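Local coordinates for protein putative alpha-L-fucosidase (Bacteroides thetaiotaomicron, PDB 4H41) that is a putative alpha-L-fucosidase with a TIM-barrel fold, probably hydrolysing fucosyl linkages in host glycans, at residues P287-E298 / Q325-Y336. Numbering follows the deposited sequence.
Sequences PIKFDKLRMKLE and QAGHLYDRYREY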
ATOM      1  N   PRO B 287       1.785   8.135  -4.727  1.00 11.97           N
ATOM      2  CA  PRO B 287       2.142   9.271  -5.582  1.00 11.76           C
ATOM      3  C   PRO B 287       2.637   8.887  -6.978  1.00 14.03           C
ATOM      4  O   PRO B 287       3.324   7.862  -7.195  1.00 12.17           O
ATOM      5  CB  PRO B 287       3.229   9.973  -4.774  1.00 12.42           C
ATOM      6  CG  PRO B 287       2.881   9.625  -3.330  1.00 15.86           C
ATOM      7  CD  PRO B 287       2.445   8.241  -3.403  1.00 12.64           C
ATOM      8  N   ILE B 288       2.284   9.744  -7.947  1.00 14.48           N
ATOM      9  CA  ILE B 288       2.669   9.551  -9.341  1.00 12.98           C
ATOM     10  C   ILE B 288       4.151   9.816  -9.565  1.00 17.38           C
ATOM     11  O   ILE B 288       4.788  10.609  -8.875  1.00 17.07           O
ATOM     12  CB  ILE B 288       1.785  10.466 -10.254  1.00 13.25           C
ATOM     13  CG1 ILE B 288       1.730   9.947 -11.690  1.00 13.89           C
ATOM     14  CG2 ILE B 288       2.235  11.914 -10.213  1.00 14.97           C
ATOM     15  CD1 ILE B 288       0.671  10.657 -12.546  1.00 16.64           C
ATOM     16  N   LYS B 289       4.691   9.172 -10.599  1.00 17.63           N
ATOM     17  CA  LYS B 289       5.998   9.490 -11.134  1.00 15.84           C
ATOM     18  C   LYS B 289       5.962  10.941 -11.698  1.00 17.49           C
ATOM     19  O   LYS B 289       5.101  11.275 -12.517  1.00 13.89           O
ATOM     20  CB  LYS B 289       6.382   8.488 -12.249  1.00 15.27           C
ATOM     21  CG  LYS B 289       7.660   8.860 -12.976  1.00 17.91           C
ATOM     22  CD  LYS B 289       8.041   7.844 -14.060  1.00 19.89           C
ATOM     23  CE  LYS B 289       8.501   6.531 -13.544  1.00 29.04           C
ATOM     24  NZ  LYS B 289       9.072   5.714 -14.666  1.00 22.16           N
ATOM     25  N   PHE B 290       6.869  11.792 -11.226  1.00 15.55           N
ATOM     26  CA  PHE B 290       6.922  13.184 -11.652  1.00 15.53           C
ATOM     27  C   PHE B 290       6.812  13.351 -13.180  1.00 15.32           C
ATOM     28  O   PHE B 290       6.026  14.174 -13.653  1.00 15.47           O
ATOM     29  CB  PHE B 290       8.212  13.858 -11.178  1.00 17.39           C
ATOM     30  CG  PHE B 290       8.338  15.241 -11.779  1.00 19.06           C
ATOM     31  CD1 PHE B 290       7.382  16.216 -11.526  1.00 21.38           C
ATOM     32  CD2 PHE B 290       9.310  15.510 -12.722  1.00 21.90           C
ATOM     33  CE1 PHE B 290       7.462  17.469 -12.147  1.00 22.65           C
ATOM     34  CE2 PHE B 290       9.353  16.742 -13.378  1.00 24.13           C
ATOM     35  CZ  PHE B 290       8.453  17.720 -13.052  1.00 21.45           C
ATOM     36  N   ASP B 291       7.575  12.581 -13.947  1.00 13.89           N
ATOM     37  CA  ASP B 291       7.540  12.751 -15.425  1.00 15.65           C
ATOM     38  C   ASP B 291       6.172  12.510 -16.002  1.00 16.32           C
ATOM     39  O   ASP B 291       5.804  13.172 -16.959  1.00 15.39           O
ATOM     40  CB  ASP B 291       8.570  11.880 -16.159  1.00 18.56           C
ATOM     41  CG  ASP B 291       9.934  12.540 -16.315  1.00 25.45           C
ATOM     42  OD1 ASP B 291      10.039  13.770 -16.063  1.00 20.87           O
ATOM     43  OD2 ASP B 291      10.866  11.863 -16.812  1.00 22.39           O
ATOM     44  N   LYS B 292       5.352  11.658 -15.367  1.00 12.80           N
ATOM     45  CA  LYS B 292       3.979  11.476 -15.856  1.00 13.52           C
ATOM     46  C   LYS B 292       3.150  12.714 -15.575  1.00 15.71           C
ATOM     47  O   LYS B 292       2.391  13.164 -16.454  1.00 15.00           O
ATOM     48  CB  LYS B 292       3.327  10.251 -15.225  1.00 15.06           C
ATOM     49  CG  LYS B 292       3.947   8.937 -15.696  1.00 18.21           C
ATOM     50  CD  LYS B 292       3.401   7.752 -14.907  1.00 18.36           C
ATOM     51  CE  LYS B 292       4.080   6.453 -15.323  1.00 20.82           C
ATOM     52  NZ  LYS B 292       3.459   5.303 -14.607  1.00 27.73           N
ATOM     53  N   LEU B 293       3.275  13.280 -14.364  1.00 14.18           N
ATOM     54  CA  LEU B 293       2.552  14.501 -14.004  1.00 14.01           C
ATOM     55  C   LEU B 293       3.002  15.634 -14.955  1.00 17.62           C
ATOM     56  O   LEU B 293       2.182  16.411 -15.463  1.00 16.47           O
ATOM     57  CB  LEU B 293       2.819  14.898 -12.559  1.00 13.78           C
ATOM     58  CG  LEU B 293       2.085  16.161 -12.089  1.00 16.96           C
ATOM     59  CD1 LEU B 293       0.596  16.055 -12.236  1.00 15.68           C
ATOM     60  CD2 LEU B 293       2.383  16.461 -10.626  1.00 17.58           C
ATOM     61  N   ARG B 294       4.312  15.719 -15.177  1.00 15.96           N
ATOM     62  CA  ARG B 294       4.913  16.766 -16.036  1.00 16.43           C
ATOM     63  C   ARG B 294       4.289  16.670 -17.428  1.00 17.53           C
ATOM     64  O   ARG B 294       3.937  17.663 -18.004  1.00 19.36           O
ATOM     65  CB  ARG B 294       6.449  16.608 -16.110  1.00 17.87           C
ATOM     66  CG  ARG B 294       7.058  17.629 -16.964  1.00 29.26           C
ATOM     67  CD  ARG B 294       8.533  17.485 -17.174  1.00 25.72           C
ATOM     68  NE  ARG B 294       8.956  16.152 -17.539  1.00 34.05           N
ATOM     69  CZ  ARG B 294       8.922  15.606 -18.751  1.00 33.02           C
ATOM     70  NH1 ARG B 294       8.484  16.301 -19.791  1.00 28.90           N
ATOM     71  NH2 ARG B 294       9.380  14.384 -18.942  1.00 27.74           N
HETATM   72  N   MSE B 295       4.230  15.478 -17.988  1.00 15.83           N
HETATM   73  CA  MSE B 295       3.670  15.321 -19.345  1.00 15.57           C
HETATM   74  C   MSE B 295       2.195  15.764 -19.405  1.00 18.03           C
HETATM   75  O   MSE B 295       1.783  16.365 -20.396  1.00 16.03           O
HETATM   76  CB  MSE B 295       3.826  13.879 -19.802  1.00 16.48           C
HETATM   77  CG  MSE B 295       5.237  13.533 -20.152  1.00 23.60           C
HETATM   78 SE   MSE B 295       5.237  11.651 -20.825  0.75 30.85          SE
HETATM   79  CE  MSE B 295       4.168  10.650 -19.621  1.00 29.81           C
ATOM     80  N   LYS B 296       1.414  15.527 -18.349  1.00 14.29           N
ATOM     81  CA  LYS B 296       0.006  15.917 -18.310  1.00 13.37           C
ATOM     82  C   LYS B 296      -0.127  17.411 -18.209  1.00 18.22           C
ATOM     83  O   LYS B 296      -0.982  17.976 -18.900  1.00 17.31           O
ATOM     84  CB  LYS B 296      -0.723  15.200 -17.155  1.00 14.61           C
ATOM     85  CG  LYS B 296      -0.776  13.705 -17.397  1.00 20.37           C
ATOM     86  CD  LYS B 296      -1.595  12.906 -16.397  1.00 23.67           C
ATOM     87  CE  LYS B 296      -1.257  13.148 -14.958  1.00 15.91           C
ATOM     88  NZ  LYS B 296      -2.163  12.392 -14.052  1.00 16.90           N
ATOM     89  N   LEU B 297       0.731  18.081 -17.431  1.00 14.69           N
ATOM     90  CA  LEU B 297       0.679  19.536 -17.307  1.00 13.71           C
ATOM     91  C   LEU B 297       1.185  20.204 -18.593  1.00 17.30           C
ATOM     92  O   LEU B 297       0.706  21.278 -18.970  1.00 16.08           O
ATOM     93  CB  LEU B 297       1.482  20.009 -16.084  1.00 13.33           C
ATOM     94  CG  LEU B 297       0.940  19.520 -14.710  1.00 15.04           C
ATOM     95  CD1 LEU B 297       1.854  20.019 -13.597  1.00 15.96           C
ATOM     96  CD2 LEU B 297      -0.476  19.997 -14.445  1.00 13.55           C
ATOM     97  N   GLU B 298       2.169  19.554 -19.259  1.00 14.32           N
ATOM     98  CA  GLU B 298       2.689  20.051 -20.531  1.00 14.25           C
ATOM     99  C   GLU B 298       1.586  20.001 -21.606  1.00 17.23           C
ATOM    100  O   GLU B 298       1.455  20.925 -22.390  1.00 18.27           O
ATOM    101  CB  GLU B 298       3.931  19.278 -20.987  1.00 14.49           C
ATOM    102  CG  GLU B 298       5.141  19.633 -20.151  1.00 14.18           C
ATOM    103  CD  GLU B 298       6.397  18.833 -20.428  1.00 21.11           C
ATOM    104  OE1 GLU B 298       6.347  17.887 -21.253  1.00 22.48           O
ATOM    105  OE2 GLU B 298       7.432  19.137 -19.788  1.00 21.98           O
ATOM    106  N   GLN B 325       7.002   9.447  -0.956  1.00 11.92           N
ATOM    107  CA  GLN B 325       7.214   9.702  -2.391  1.00 12.73           C
ATOM    108  C   GLN B 325       6.589  11.040  -2.786  1.00 15.01           C
ATOM    109  O   GLN B 325       6.987  11.640  -3.784  1.00 13.72           O
ATOM    110  CB  GLN B 325       6.622   8.569  -3.276  1.00 12.52           C
ATOM    111  CG  GLN B 325       7.003   7.139  -2.845  1.00 16.43           C
ATOM    112  CD  GLN B 325       6.037   6.509  -1.856  1.00 20.89           C
ATOM    113  OE1 GLN B 325       5.376   7.201  -1.062  1.00 16.65           O
ATOM    114  NE2 GLN B 325       5.911   5.202  -1.882  1.00 15.26           N
ATOM    115  N   ALA B 326       5.602  11.499  -2.010  1.00 14.28           N
ATOM    116  CA  ALA B 326       4.929  12.783  -2.196  1.00 13.11           C
ATOM    117  C   ALA B 326       5.854  13.960  -1.903  1.00 16.82           C
ATOM    118  O   ALA B 326       5.874  14.899  -2.687  1.00 15.21           O
ATOM    119  CB  ALA B 326       3.699  12.881  -1.311  1.00 13.39           C
ATOM    120  N   GLY B 327       6.600  13.904  -0.824  1.00 12.59           N
ATOM    121  CA  GLY B 327       7.565  14.962  -0.491  1.00 12.74           C
ATOM    122  C   GLY B 327       8.631  15.082  -1.553  1.00 15.37           C
ATOM    123  O   GLY B 327       9.011  16.183  -1.931  1.00 15.68           O
ATOM    124  N   HIS B 328       9.089  13.942  -2.082  1.00 13.16           N
ATOM    125  CA  HIS B 328      10.044  13.948  -3.167  1.00 12.83           C
ATOM    126  C   HIS B 328       9.394  14.500  -4.441  1.00 15.83           C
ATOM    127  O   HIS B 328      10.025  15.279  -5.156  1.00 15.68           O
ATOM    128  CB  HIS B 328      10.608  12.539  -3.381  1.00 13.24           C
ATOM    129  CG  HIS B 328      11.444  12.069  -2.228  1.00 15.49           C
ATOM    130  ND1 HIS B 328      12.552  12.793  -1.803  1.00 18.16           N
ATOM    131  CD2 HIS B 328      11.313  10.975  -1.437  1.00 16.77           C
ATOM    132  CE1 HIS B 328      13.078  12.107  -0.793  1.00 17.84           C
ATOM    133  NE2 HIS B 328      12.312  11.040  -0.482  1.00 16.57           N
ATOM    134  N   LEU B 329       8.133  14.158  -4.711  1.00 16.56           N
ATOM    135  CA  LEU B 329       7.405  14.715  -5.863  1.00 15.91           C
ATOM    136  C   LEU B 329       7.356  16.248  -5.774  1.00 17.20           C
ATOM    137  O   LEU B 329       7.558  16.941  -6.768  1.00 14.23           O
ATOM    138  CB  LEU B 329       5.988  14.180  -5.944  1.00 14.83           C
ATOM    139  CG  LEU B 329       5.123  14.693  -7.133  1.00 16.47           C
ATOM    140  CD1 LEU B 329       5.812  14.531  -8.456  1.00 17.29           C
ATOM    141  CD2 LEU B 329       3.814  13.884  -7.199  1.00 12.97           C
ATOM    142  N   TYR B 330       7.122  16.741  -4.573  1.00 14.36           N
ATOM    143  CA  TYR B 330       7.071  18.194  -4.315  1.00 15.75           C
ATOM    144  C   TYR B 330       8.397  18.843  -4.689  1.00 17.65           C
ATOM    145  O   TYR B 330       8.398  19.873  -5.336  1.00 16.62           O
ATOM    146  CB  TYR B 330       6.769  18.417  -2.838  1.00 14.93           C
ATOM    147  CG  TYR B 330       6.532  19.849  -2.407  1.00 16.51           C
ATOM    148  CD1 TYR B 330       5.259  20.400  -2.436  1.00 18.01           C
ATOM    149  CD2 TYR B 330       7.531  20.572  -1.777  1.00 17.12           C
ATOM    150  CE1 TYR B 330       4.999  21.655  -1.903  1.00 15.99           C
ATOM    151  CE2 TYR B 330       7.289  21.842  -1.257  1.00 18.79           C
ATOM    152  CZ  TYR B 330       6.013  22.360  -1.287  1.00 17.95           C
ATOM    153  OH  TYR B 330       5.771  23.597  -0.737  1.00 18.09           O
ATOM    154  N   ASP B 331       9.517  18.198  -4.338  1.00 13.49           N
ATOM    155  CA  ASP B 331      10.855  18.698  -4.682  1.00 13.93           C
ATOM    156  C   ASP B 331      11.090  18.677  -6.194  1.00 17.46           C
ATOM    157  O   ASP B 331      11.586  19.649  -6.724  1.00 15.75           O
ATOM    158  CB  ASP B 331      11.924  17.885  -3.978  1.00 15.86           C
ATOM    159  CG  ASP B 331      11.947  18.023  -2.467  1.00 28.23           C
ATOM    160  OD1 ASP B 331      11.305  18.971  -1.943  1.00 25.81           O
ATOM    161  OD2 ASP B 331      12.565  17.150  -1.803  1.00 26.14           O
ATOM    162  N   ARG B 332      10.718  17.597  -6.884  1.00 14.58           N
ATOM    163  CA  ARG B 332      10.888  17.525  -8.363  1.00 13.66           C
ATOM    164  C   ARG B 332      10.041  18.586  -9.053  1.00 17.26           C
ATOM    165  O   ARG B 332      10.481  19.194 -10.041  1.00 13.76           O
ATOM    166  CB  ARG B 332      10.511  16.141  -8.904  1.00 14.73           C
ATOM    167  CG  ARG B 332      11.272  14.945  -8.342  1.00 15.08           C
ATOM    168  CD  ARG B 332      12.756  14.858  -8.694  1.00 16.48           C
ATOM    169  NE  ARG B 332      13.596  15.828  -7.984  1.00 17.51           N
ATOM    170  CZ  ARG B 332      13.902  15.809  -6.686  1.00 19.42           C
ATOM    171  NH1 ARG B 332      13.479  14.819  -5.899  1.00 17.86           N
ATOM    172  NH2 ARG B 332      14.642  16.769  -6.166  1.00 21.50           N
ATOM    173  N   TYR B 333       8.825  18.811  -8.536  1.00 14.14           N
ATOM    174  CA  TYR B 333       7.884  19.822  -9.041  1.00 14.80           C
ATOM    175  C   TYR B 333       8.467  21.219  -8.887  1.00 18.65           C
ATOM    176  O   TYR B 333       8.490  22.008  -9.846  1.00 16.76           O
ATOM    177  CB  TYR B 333       6.555  19.669  -8.294  1.00 14.61           C
ATOM    178  CG  TYR B 333       5.486  20.623  -8.725  1.00 15.74           C
ATOM    179  CD1 TYR B 333       5.379  21.877  -8.151  1.00 16.87           C
ATOM    180  CD2 TYR B 333       4.575  20.276  -9.717  1.00 16.75           C
ATOM    181  CE1 TYR B 333       4.390  22.775  -8.553  1.00 14.84           C
ATOM    182  CE2 TYR B 333       3.547  21.145 -10.090  1.00 17.27           C
ATOM    183  CZ  TYR B 333       3.477  22.403  -9.525  1.00 20.06           C
ATOM    184  OH  TYR B 333       2.525  23.286  -9.948  1.00 19.26           O
ATOM    185  N   ARG B 334       8.991  21.532  -7.712  1.00 16.71           N
ATOM    186  CA  ARG B 334       9.609  22.834  -7.487  1.00 14.77           C
ATOM    187  C   ARG B 334      10.814  23.064  -8.354  1.00 19.51           C
ATOM    188  O   ARG B 334      11.069  24.204  -8.766  1.00 17.85           O
ATOM    189  CB  ARG B 334      10.028  22.999  -6.013  1.00 17.44           C
ATOM    190  CG  ARG B 334       8.850  23.203  -5.073  1.00 19.22           C
ATOM    191  CD  ARG B 334       9.238  23.986  -3.851  1.00 25.44           C
ATOM    192  NE  ARG B 334      10.298  23.304  -3.123  1.00 29.70           N
ATOM    193  CZ  ARG B 334      11.565  23.705  -3.017  1.00 40.10           C
ATOM    194  NH1 ARG B 334      11.974  24.817  -3.619  1.00 40.11           N
ATOM    195  NH2 ARG B 334      12.427  23.007  -2.298  1.00 38.91           N
ATOM    196  N   GLU B 335      11.604  22.008  -8.600  1.00 15.62           N
ATOM    197  CA  GLU B 335      12.767  22.145  -9.455  1.00 16.62           C
ATOM    198  C   GLU B 335      12.377  22.473 -10.916  1.00 18.97           C
ATOM    199  O   GLU B 335      12.923  23.376 -11.533  1.00 18.77           O
ATOM    200  CB  GLU B 335      13.614  20.852  -9.400  1.00 19.00           C
ATOM    201  CG  GLU B 335      14.387  20.783  -8.105  1.00 30.66           C
ATOM    202  CD  GLU B 335      15.180  19.517  -7.855  1.00 50.18           C
ATOM    203  OE1 GLU B 335      15.076  18.586  -8.683  1.00 28.03           O
ATOM    204  OE2 GLU B 335      15.795  19.404  -6.769  1.00 38.58           O
ATOM    205  N   TYR B 336      11.398  21.782 -11.441  1.00 14.52           N
ATOM    206  CA  TYR B 336      10.913  21.985 -12.814  1.00 14.32           C
ATOM    207  C   TYR B 336      10.279  23.336 -13.012  1.00 18.62           C
ATOM    208  O   TYR B 336      10.475  23.927 -14.071  1.00 18.80           O
ATOM    209  CB  TYR B 336       9.922  20.865 -13.150  1.00 14.03           C
ATOM    210  CG  TYR B 336       9.252  20.978 -14.500  1.00 16.26           C
ATOM    211  CD1 TYR B 336       9.897  20.563 -15.662  1.00 18.81           C
ATOM    212  CD2 TYR B 336       7.979  21.519 -14.623  1.00 17.73           C
ATOM    213  CE1 TYR B 336       9.271  20.664 -16.909  1.00 19.34           C
ATOM    214  CE2 TYR B 336       7.361  21.654 -15.871  1.00 18.72           C
ATOM    215  CZ  TYR B 336       7.983  21.173 -16.995  1.00 20.66           C
ATOM    216  OH  TYR B 336       7.319  21.300 -18.192  1.00 18.91           O
TER
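Glu298 OE2 is gripped from both helices: Tyr336 OH donates a weak hydrogen bond to it at 2.7 Å, and Arg294 NH1 approaches on the syn side but tilted out of the carboxylate plane, 3.0 Å away, in a salt bridge with a nearly straight N-H...O angle of 169°. The other edge of the Arg294 guanidinium holds Asp291, NE lying 3.0 Å from OD1, so the cation is fixed between two carboxylates. With its CG anti to the backbone N, Arg294 runs over the Tyr336 ring, CG standing 4.0 Å from the centroid in a CH-pi contact. Helices 290-302 and 324-337 are the last two large ones on the outside of the eight-stranded TIM barrel; the segments cross at -45° with axes 10.5 Å apart. Phe290 is the knob, set among Leu329, Arg332, Tyr333 and Tyr336. Arg332 CB covers one face, 4.1 Å from the centroid, while Phe290 CZ leads an offset edge-to-face pair with the Tyr336 ring, planes 63° apart. With alanine in place of Tyr336, Glu298 OE2 is likely to lose its partner on this helix, Asn30 N its bond to the hydroxyl, and Phe290 CZ and the Arg294 methylenes to face a gap.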